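Local coordinates for protein putative silent information regulator 2 (Leishmania infantum, PDB 5OL0) that probably uses NAD to remove acetyl groups from modified proteins and thereby regulate gene expression, and is here bound to an acetylated p53 peptide, at residues F76-L81 and F192-P197; T105-F110 and G284-N289. All coordinates share one frame; numbering follows the deposited sequence.

Interaction 1 of 2, residues F76-L81 and F192-P197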
ATOM      1  N   PHE A  76     -10.608 -11.305   4.770  1.00 47.85           N
ATOM      2  CA  PHE A  76     -10.300 -10.117   5.586  1.00 42.39           C
ATOM      3  C   PHE A  76     -11.536  -9.463   6.131  1.00 42.10           C
ATOM      4  O   PHE A  76     -11.556  -8.287   6.453  1.00 41.79           O
ATOM      5  CB  PHE A  76      -9.436  -9.125   4.812  1.00 43.71           C
ATOM      6  CG  PHE A  76      -8.102  -9.683   4.426  1.00 44.08           C
ATOM      7  CD1 PHE A  76      -7.052  -9.699   5.323  1.00 46.29           C
ATOM      8  CD2 PHE A  76      -7.915 -10.251   3.184  1.00 50.89           C
ATOM      9  CE1 PHE A  76      -5.808 -10.248   4.971  1.00 48.03           C
ATOM     10  CE2 PHE A  76      -6.692 -10.802   2.821  1.00 55.26           C
ATOM     11  CZ  PHE A  76      -5.628 -10.795   3.716  1.00 50.52           C
ATOM     12  N   SER A  77     -12.553 -10.258   6.368  1.00 40.79           N
ATOM     13  CA  SER A  77     -13.726  -9.711   6.965  1.00 43.44           C
ATOM     14  C   SER A  77     -13.732 -10.112   8.417  1.00 41.02           C
ATOM     15  O   SER A  77     -13.443 -11.238   8.794  1.00 38.96           O
ATOM     16  CB  SER A  77     -14.998 -10.123   6.231  1.00 43.32           C
ATOM     17  OG  SER A  77     -15.477 -11.294   6.756  1.00 44.69           O
ATOM     18  N   LEU A  78     -14.030  -9.116   9.231  1.00 41.16           N
ATOM     19  CA  LEU A  78     -14.096  -9.248  10.620  1.00 40.12           C
ATOM     20  C   LEU A  78     -15.198 -10.228  11.040  1.00 44.74           C
ATOM     21  O   LEU A  78     -15.037 -11.037  11.964  1.00 47.25           O
ATOM     22  CB  LEU A  78     -14.309  -7.842  11.176  1.00 40.56           C
ATOM     23  CG  LEU A  78     -14.008  -7.735  12.649  1.00 43.20           C
ATOM     24  CD1 LEU A  78     -12.572  -8.110  12.936  1.00 44.14           C
ATOM     25  CD2 LEU A  78     -14.301  -6.296  13.060  1.00 49.37           C
ATOM     26  N   THR A  79     -16.318 -10.187  10.337  1.00 47.32           N
ATOM     27  CA  THR A  79     -17.414 -11.127  10.639  1.00 46.92           C
ATOM     28  C   THR A  79     -17.075 -12.610  10.308  1.00 42.78           C
ATOM     29  O   THR A  79     -17.328 -13.510  11.132  1.00 44.95           O
ATOM     30  CB  THR A  79     -18.791 -10.632  10.061  1.00 46.32           C
ATOM     31  OG1 THR A  79     -19.740 -11.664  10.283  1.00 55.81           O
ATOM     32  CG2 THR A  79     -18.735 -10.260   8.544  1.00 47.18           C
ATOM     33  N   LEU A  80     -16.442 -12.869   9.165  1.00 41.30           N
ATOM     34  CA  LEU A  80     -15.885 -14.214   8.917  1.00 44.33           C
ATOM     35  C   LEU A  80     -14.811 -14.642   9.924  1.00 41.68           C
ATOM     36  O   LEU A  80     -14.749 -15.803  10.291  1.00 40.01           O
ATOM     37  CB  LEU A  80     -15.327 -14.336   7.526  1.00 43.47           C
ATOM     38  CG  LEU A  80     -15.154 -15.778   7.077  1.00 47.13           C
ATOM     39  CD1 LEU A  80     -16.507 -16.490   7.018  1.00 52.46           C
ATOM     40  CD2 LEU A  80     -14.486 -15.810   5.711  1.00 48.93           C
ATOM     41  N   LEU A  81     -13.965 -13.716  10.365  1.00 40.62           N
ATOM     42  CA  LEU A  81     -13.001 -14.032  11.437  1.00 40.21           C
ATOM     43  C   LEU A  81     -13.655 -14.481  12.747  1.00 40.76           C
ATOM     44  O   LEU A  81     -13.233 -15.462  13.351  1.00 43.37           O
ATOM     45  CB  LEU A  81     -12.081 -12.832  11.725  1.00 40.06           C
ATOM     46  CG  LEU A  81     -10.943 -13.141  12.697  1.00 40.62           C
ATOM     47  CD1 LEU A  81      -9.939 -14.082  12.057  1.00 39.40           C
ATOM     48  CD2 LEU A  81     -10.320 -11.830  13.145  1.00 38.94           C
ATOM     49  N   PHE A 192     -11.850  -5.598   6.900  1.00 32.11           N
ATOM     50  CA  PHE A 192     -13.137  -4.967   6.486  1.00 36.85           C
ATOM     51  C   PHE A 192     -14.078  -4.894   7.702  1.00 36.54           C
ATOM     52  O   PHE A 192     -14.268  -5.863   8.418  1.00 35.74           O
ATOM     53  CB  PHE A 192     -13.747  -5.694   5.257  1.00 37.86           C
ATOM     54  CG  PHE A 192     -12.938  -5.536   4.030  1.00 34.61           C
ATOM     55  CD1 PHE A 192     -13.002  -4.353   3.305  1.00 36.98           C
ATOM     56  CD2 PHE A 192     -12.053  -6.513   3.627  1.00 34.82           C
ATOM     57  CE1 PHE A 192     -12.199  -4.140   2.177  1.00 33.92           C
ATOM     58  CE2 PHE A 192     -11.233  -6.319   2.502  1.00 36.49           C
ATOM     59  CZ  PHE A 192     -11.315  -5.138   1.767  1.00 35.96           C
ATOM     60  N   GLY A 193     -14.538  -3.704   8.025  1.00 38.36           N
ATOM     61  CA  GLY A 193     -15.375  -3.507   9.190  1.00 38.35           C
ATOM     62  C   GLY A 193     -14.642  -3.020  10.424  1.00 40.53           C
ATOM     63  O   GLY A 193     -15.259  -2.783  11.452  1.00 38.30           O
ATOM     64  N   GLU A 194     -13.333  -2.818  10.330  1.00 35.29           N
ATOM     65  CA  GLU A 194     -12.572  -2.270  11.441  1.00 36.30           C
ATOM     66  C   GLU A 194     -12.205  -0.820  11.188  1.00 35.30           C
ATOM     67  O   GLU A 194     -12.161  -0.359  10.030  1.00 31.74           O
ATOM     68  CB  GLU A 194     -11.265  -3.040  11.613  1.00 35.43           C
ATOM     69  CG  GLU A 194     -11.068  -3.809  12.879  1.00 47.68           C
ATOM     70  CD  GLU A 194      -9.687  -4.514  12.902  1.00 51.02           C
ATOM     71  OE1 GLU A 194      -9.490  -5.548  12.168  1.00 42.42           O
ATOM     72  OE2 GLU A 194      -8.783  -4.023  13.644  1.00 61.61           O
ATOM     73  N   ASN A 195     -11.825  -0.133  12.259  1.00 32.23           N
ATOM     74  CA  ASN A 195     -11.356   1.242  12.148  1.00 36.83           C
ATOM     75  C   ASN A 195      -9.958   1.305  11.551  1.00 34.74           C
ATOM     76  O   ASN A 195      -9.178   0.452  11.789  1.00 31.29           O
ATOM     77  CB  ASN A 195     -11.352   1.930  13.518  1.00 39.34           C
ATOM     78  CG  ASN A 195     -12.746   2.175  14.026  1.00 41.82           C
ATOM     79  OD1 ASN A 195     -13.527   2.895  13.415  1.00 39.98           O
ATOM     80  ND2 ASN A 195     -13.075   1.535  15.121  1.00 43.54           N
ATOM     81  N   LEU A 196      -9.668   2.296  10.727  1.00 31.74           N
ATOM     82  CA  LEU A 196      -8.273   2.493  10.273  1.00 33.26           C
ATOM     83  C   LEU A 196      -7.509   3.243  11.372  1.00 35.83           C
ATOM     84  O   LEU A 196      -8.123   3.930  12.197  1.00 36.96           O
ATOM     85  CB  LEU A 196      -8.215   3.315   8.998  1.00 29.59           C
ATOM     86  CG  LEU A 196      -8.359   2.500   7.715  1.00 30.27           C
ATOM     87  CD1 LEU A 196      -9.818   2.019   7.521  1.00 31.46           C
ATOM     88  CD2 LEU A 196      -7.905   3.358   6.502  1.00 31.97           C
ATOM     89  N   PRO A 197      -6.181   3.173  11.371  1.00 35.48           N
ATOM     90  CA  PRO A 197      -5.488   3.983  12.426  1.00 34.63           C
ATOM     91  C   PRO A 197      -5.607   5.489  12.235  1.00 37.19           C
ATOM     92  O   PRO A 197      -5.825   5.987  11.132  1.00 38.10           O
ATOM     93  CB  PRO A 197      -4.030   3.523  12.296  1.00 36.69           C
ATOM     94  CG  PRO A 197      -3.898   3.132  10.826  1.00 38.43           C
ATOM     95  CD  PRO A 197      -5.240   2.578  10.419  1.00 34.57           C
TER
HETATM   96  O   HOH W   1     -16.635  -7.623   8.606  1.00 42.56           O
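The backbone oxygen of F192 is gripped by L78 N at the start of helix 78-83, through a weak, fairly straight hydrogen bond of 3.4 Å, and by water 1, which donates to F192 O over 3.0 Å and accepts from T79 N. Paired with it is a shorter bond, F192 N to F76 O at 2.7 Å. Together they make a single beta bridge between S77 and F192 at the edge of the sirtuin substrate cleft. The shorter bond is bent at the hydrogen (139°), although the donor sits nearly along the C=O axis. S77, at the N-cap, turns the chain into the helix: its OG accepts from L80 N at 3.0 Å.

After the bridge, the backbones of G193 and E194 bond to the bound peptide, while the side chains of F76 and F192, at the bridge itself, pack on its modified side chain. The L78 side chain lies on the side of the bridge away from the F192 ring, against G193 and E194. Its CG is anti to the backbone N (chi1 -163°), and the branch tip CD2 comes within 4.0 Å of G193 O. The leucine crosses the extended E194 side chain at about a right angle. The carboxylate of E194 has its main partner elsewhere, in a salt bridge to K186, and OE1 also accepts from F191 N.

F192 CG lies beside its own backbone N (chi1 -67°), on the side where F76 binds. The F76 carbonyl therefore meets the ring at its edge, near the ring plane, with F76 O 3.4 Å from F192 CD2.

Interaction 2 of 2, residues T105-F110 and G284-N289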
ATOM      1  N   THR A 105      11.251  -3.801  -2.781  1.00 28.54           N
ATOM      2  CA  THR A 105      11.406  -3.648  -4.216  1.00 28.69           C
ATOM      3  C   THR A 105      12.037  -2.282  -4.560  1.00 28.11           C
ATOM      4  O   THR A 105      12.260  -1.437  -3.687  1.00 28.31           O
ATOM      5  CB  THR A 105      10.077  -3.793  -4.979  1.00 27.67           C
ATOM      6  OG1 THR A 105       9.278  -2.608  -4.829  1.00 29.30           O
ATOM      7  CG2 THR A 105       9.288  -5.063  -4.584  1.00 28.21           C
ATOM      8  N   ALA A 106      12.314  -2.089  -5.841  1.00 27.55           N
ATOM      9  CA  ALA A 106      12.758  -0.813  -6.369  1.00 29.27           C
ATOM     10  C   ALA A 106      11.784   0.330  -6.013  1.00 30.36           C
ATOM     11  O   ALA A 106      12.208   1.394  -5.582  1.00 31.57           O
ATOM     12  CB  ALA A 106      12.945  -0.927  -7.877  1.00 30.71           C
ATOM     13  N   VAL A 107      10.479   0.095  -6.096  1.00 27.23           N
ATOM     14  CA  VAL A 107       9.515   1.128  -5.672  1.00 26.20           C
ATOM     15  C   VAL A 107       9.770   1.527  -4.197  1.00 26.27           C
ATOM     16  O   VAL A 107       9.790   2.707  -3.853  1.00 25.54           O
ATOM     17  CB  VAL A 107       8.067   0.598  -5.833  1.00 28.54           C
ATOM     18  CG1 VAL A 107       7.071   1.448  -5.066  1.00 27.77           C
ATOM     19  CG2 VAL A 107       7.660   0.524  -7.309  1.00 28.42           C
ATOM     20  N   HIS A 108       9.880   0.532  -3.331  1.00 26.71           N
ATOM     21  CA  HIS A 108      10.059   0.781  -1.909  1.00 26.80           C
ATOM     22  C   HIS A 108      11.347   1.595  -1.555  1.00 26.40           C
ATOM     23  O   HIS A 108      11.363   2.562  -0.698  1.00 24.49           O
ATOM     24  CB  HIS A 108       9.987  -0.540  -1.124  1.00 30.89           C
ATOM     25  CG  HIS A 108       8.704  -1.308  -1.299  1.00 29.09           C
ATOM     26  ND1 HIS A 108       7.553  -1.000  -0.605  1.00 34.69           N
ATOM     27  CD2 HIS A 108       8.394  -2.377  -2.067  1.00 29.04           C
ATOM     28  CE1 HIS A 108       6.595  -1.840  -0.953  1.00 29.49           C
ATOM     29  NE2 HIS A 108       7.079  -2.691  -1.825  1.00 29.68           N
ATOM     30  N   HIS A 109      12.441   1.179  -2.171  1.00 25.63           N
ATOM     31  CA  HIS A 109      13.704   1.888  -2.047  1.00 29.02           C
ATOM     32  C   HIS A 109      13.576   3.305  -2.626  1.00 30.38           C
ATOM     33  O   HIS A 109      14.130   4.224  -2.078  1.00 28.24           O
ATOM     34  CB  HIS A 109      14.826   1.124  -2.767  1.00 31.00           C
ATOM     35  CG  HIS A 109      15.220  -0.137  -2.068  1.00 29.35           C
ATOM     36  ND1 HIS A 109      15.617  -0.146  -0.754  1.00 29.38           N
ATOM     37  CD2 HIS A 109      15.264  -1.420  -2.490  1.00 30.68           C
ATOM     38  CE1 HIS A 109      15.901  -1.381  -0.403  1.00 29.51           C
ATOM     39  NE2 HIS A 109      15.731  -2.167  -1.444  1.00 28.24           N
ATOM     40  N   PHE A 110      12.878   3.455  -3.742  1.00 29.29           N
ATOM     41  CA  PHE A 110      12.673   4.782  -4.312  1.00 28.28           C
ATOM     42  C   PHE A 110      12.016   5.741  -3.319  1.00 27.63           C
ATOM     43  O   PHE A 110      12.377   6.887  -3.228  1.00 28.02           O
ATOM     44  CB  PHE A 110      11.872   4.699  -5.621  1.00 29.37           C
ATOM     45  CG  PHE A 110      11.640   6.028  -6.279  1.00 28.18           C
ATOM     46  CD1 PHE A 110      12.693   6.716  -6.859  1.00 32.53           C
ATOM     47  CD2 PHE A 110      10.366   6.586  -6.363  1.00 30.89           C
ATOM     48  CE1 PHE A 110      12.516   7.945  -7.463  1.00 30.64           C
ATOM     49  CE2 PHE A 110      10.162   7.807  -7.014  1.00 31.45           C
ATOM     50  CZ  PHE A 110      11.247   8.508  -7.544  1.00 33.26           C
ATOM     51  N   GLY A 284       2.523  -0.717 -17.654  1.00 30.09           N
ATOM     52  CA  GLY A 284       3.774  -1.471 -17.560  1.00 30.87           C
ATOM     53  C   GLY A 284       4.161  -1.750 -16.106  1.00 31.23           C
ATOM     54  O   GLY A 284       3.377  -1.579 -15.170  1.00 30.37           O
ATOM     55  N   ASP A 285       5.377  -2.221 -15.934  1.00 29.95           N
ATOM     56  CA  ASP A 285       5.894  -2.623 -14.660  1.00 29.55           C
ATOM     57  C   ASP A 285       6.322  -1.363 -13.893  1.00 31.45           C
ATOM     58  O   ASP A 285       7.258  -0.621 -14.306  1.00 31.19           O
ATOM     59  CB  ASP A 285       7.109  -3.496 -14.882  1.00 34.27           C
ATOM     60  CG  ASP A 285       7.645  -4.115 -13.604  1.00 37.33           C
ATOM     61  OD1 ASP A 285       7.113  -3.936 -12.477  1.00 41.28           O
ATOM     62  OD2 ASP A 285       8.663  -4.789 -13.751  1.00 43.78           O
ATOM     63  N   CYS A 286       5.666  -1.167 -12.762  1.00 25.39           N
ATOM     64  CA  CYS A 286       5.936  -0.010 -11.898  1.00 29.53           C
ATOM     65  C   CYS A 286       7.408  -0.030 -11.414  1.00 26.80           C
ATOM     66  O   CYS A 286       8.004   1.045 -11.241  1.00 29.34           O
ATOM     67  CB  CYS A 286       4.928   0.027 -10.767  1.00 29.70           C
ATOM     68  SG  CYS A 286       5.020  -1.378  -9.610  1.00 33.67           S
ATOM     69  N   GLN A 287       8.021  -1.216 -11.317  1.00 24.98           N
ATOM     70  CA  GLN A 287       9.391  -1.295 -10.895  1.00 28.88           C
ATOM     71  C   GLN A 287      10.285  -0.640 -11.974  1.00 32.40           C
ATOM     72  O   GLN A 287      11.177   0.150 -11.634  1.00 33.50           O
ATOM     73  CB  GLN A 287       9.827  -2.745 -10.597  1.00 29.34           C
ATOM     74  CG  GLN A 287       8.962  -3.447  -9.587  1.00 29.69           C
ATOM     75  CD  GLN A 287       9.010  -2.854  -8.209  1.00 29.67           C
ATOM     76  OE1 GLN A 287       9.988  -2.186  -7.814  1.00 29.93           O
ATOM     77  NE2 GLN A 287       8.023  -3.196  -7.416  1.00 29.14           N
ATOM     78  N   GLU A 288      10.043  -0.944 -13.250  1.00 33.84           N
ATOM     79  CA  GLU A 288      10.772  -0.327 -14.345  1.00 35.58           C
ATOM     80  C   GLU A 288      10.504   1.168 -14.436  1.00 31.43           C
ATOM     81  O   GLU A 288      11.382   1.918 -14.679  1.00 31.29           O
ATOM     82  CB  GLU A 288      10.381  -0.896 -15.713  1.00 41.53           C
ATOM     83  CG  GLU A 288      10.975  -2.242 -16.075  1.00 55.37           C
ATOM     84  CD  GLU A 288      10.378  -2.779 -17.383  1.00 62.70           C
ATOM     85  OE1 GLU A 288      10.222  -1.963 -18.331  1.00 59.00           O
ATOM     86  OE2 GLU A 288      10.063  -4.005 -17.456  1.00 69.43           O
ATOM     87  N   ASN A 289       9.271   1.585 -14.285  1.00 31.64           N
ATOM     88  CA  ASN A 289       8.948   2.995 -14.367  1.00 30.68           C
ATOM     89  C   ASN A 289       9.610   3.808 -13.282  1.00 30.26           C
ATOM     90  O   ASN A 289      10.071   4.909 -13.560  1.00 30.91           O
ATOM     91  CB  ASN A 289       7.445   3.225 -14.352  1.00 31.36           C
ATOM     92  CG  ASN A 289       6.783   2.753 -15.645  1.00 32.52           C
ATOM     93  OD1 ASN A 289       7.362   2.874 -16.694  1.00 33.29           O
ATOM     94  ND2 ASN A 289       5.583   2.219 -15.554  1.00 28.25           N
TER
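Two helices of the Rossmann-type domain, 106-116 and 286-296, start side by side here, and the Q287 side chain from the first turn of one reaches the N-terminal end of the other. Its OE1 accepts from V107 N at 2.9 Å, fairly straight at the hydrogen (154°), with the donor tilted 22° out of the amide's carbonyl plane. A106 N is only 3.1 Å from Q287 OE1, but its angle is too poor for a bond. A bend at chi2 (-65°) turns the amide into this position, so that Q287 crosses both T105 and V107 at about a right angle.

NE2 of Q287 lies 2.9 Å from T105 OG1. T105 is the N-cap residue of helix 106-116, and its OG1 takes a weak bond from V107 N and is also hydrogen-bonded to A44 O. Helix 286-296 is capped in turn by D285, whose OD1 accepts from Q287 N at 3.1 Å, the donor approaching well out of the plane of the carboxylate. V107 CG2 lies over a face of the Q287 amide and also packs 4.0 Å from C286 SG. C286 probably belongs to the NAD site, as in a close relative, and G218 and R244 of that site are nearby.

All five touching residues are buried, and the V107 N-H is shared between T105 OG1 and Q287 OE1. The positive end of helix 106-116 would be expected to polarise the glutamine carbonyl and strengthen its hold.

Following the chain from the N terminus, 76-81 comes first and then 105-110; interaction 1 closes at 192-197, and interaction 2 closes much later at 284-289. The two loops therefore cross rather than nest. The loop closed by interaction 1 takes in strands 120-125 and 142-144 and the antiparallel sheet beside the zinc site, and brings the chain back to the entrance of helix 78-83. Interaction 2 joins helix 106-116 to the helix that follows 279-282, an outermost strand of the parallel sheet. Their centres lie about 30 Å apart on opposite sides of the chain's centre, and the two contacts do not touch: one borders the peptide, the other lies in the helical layer near the probable NAD site.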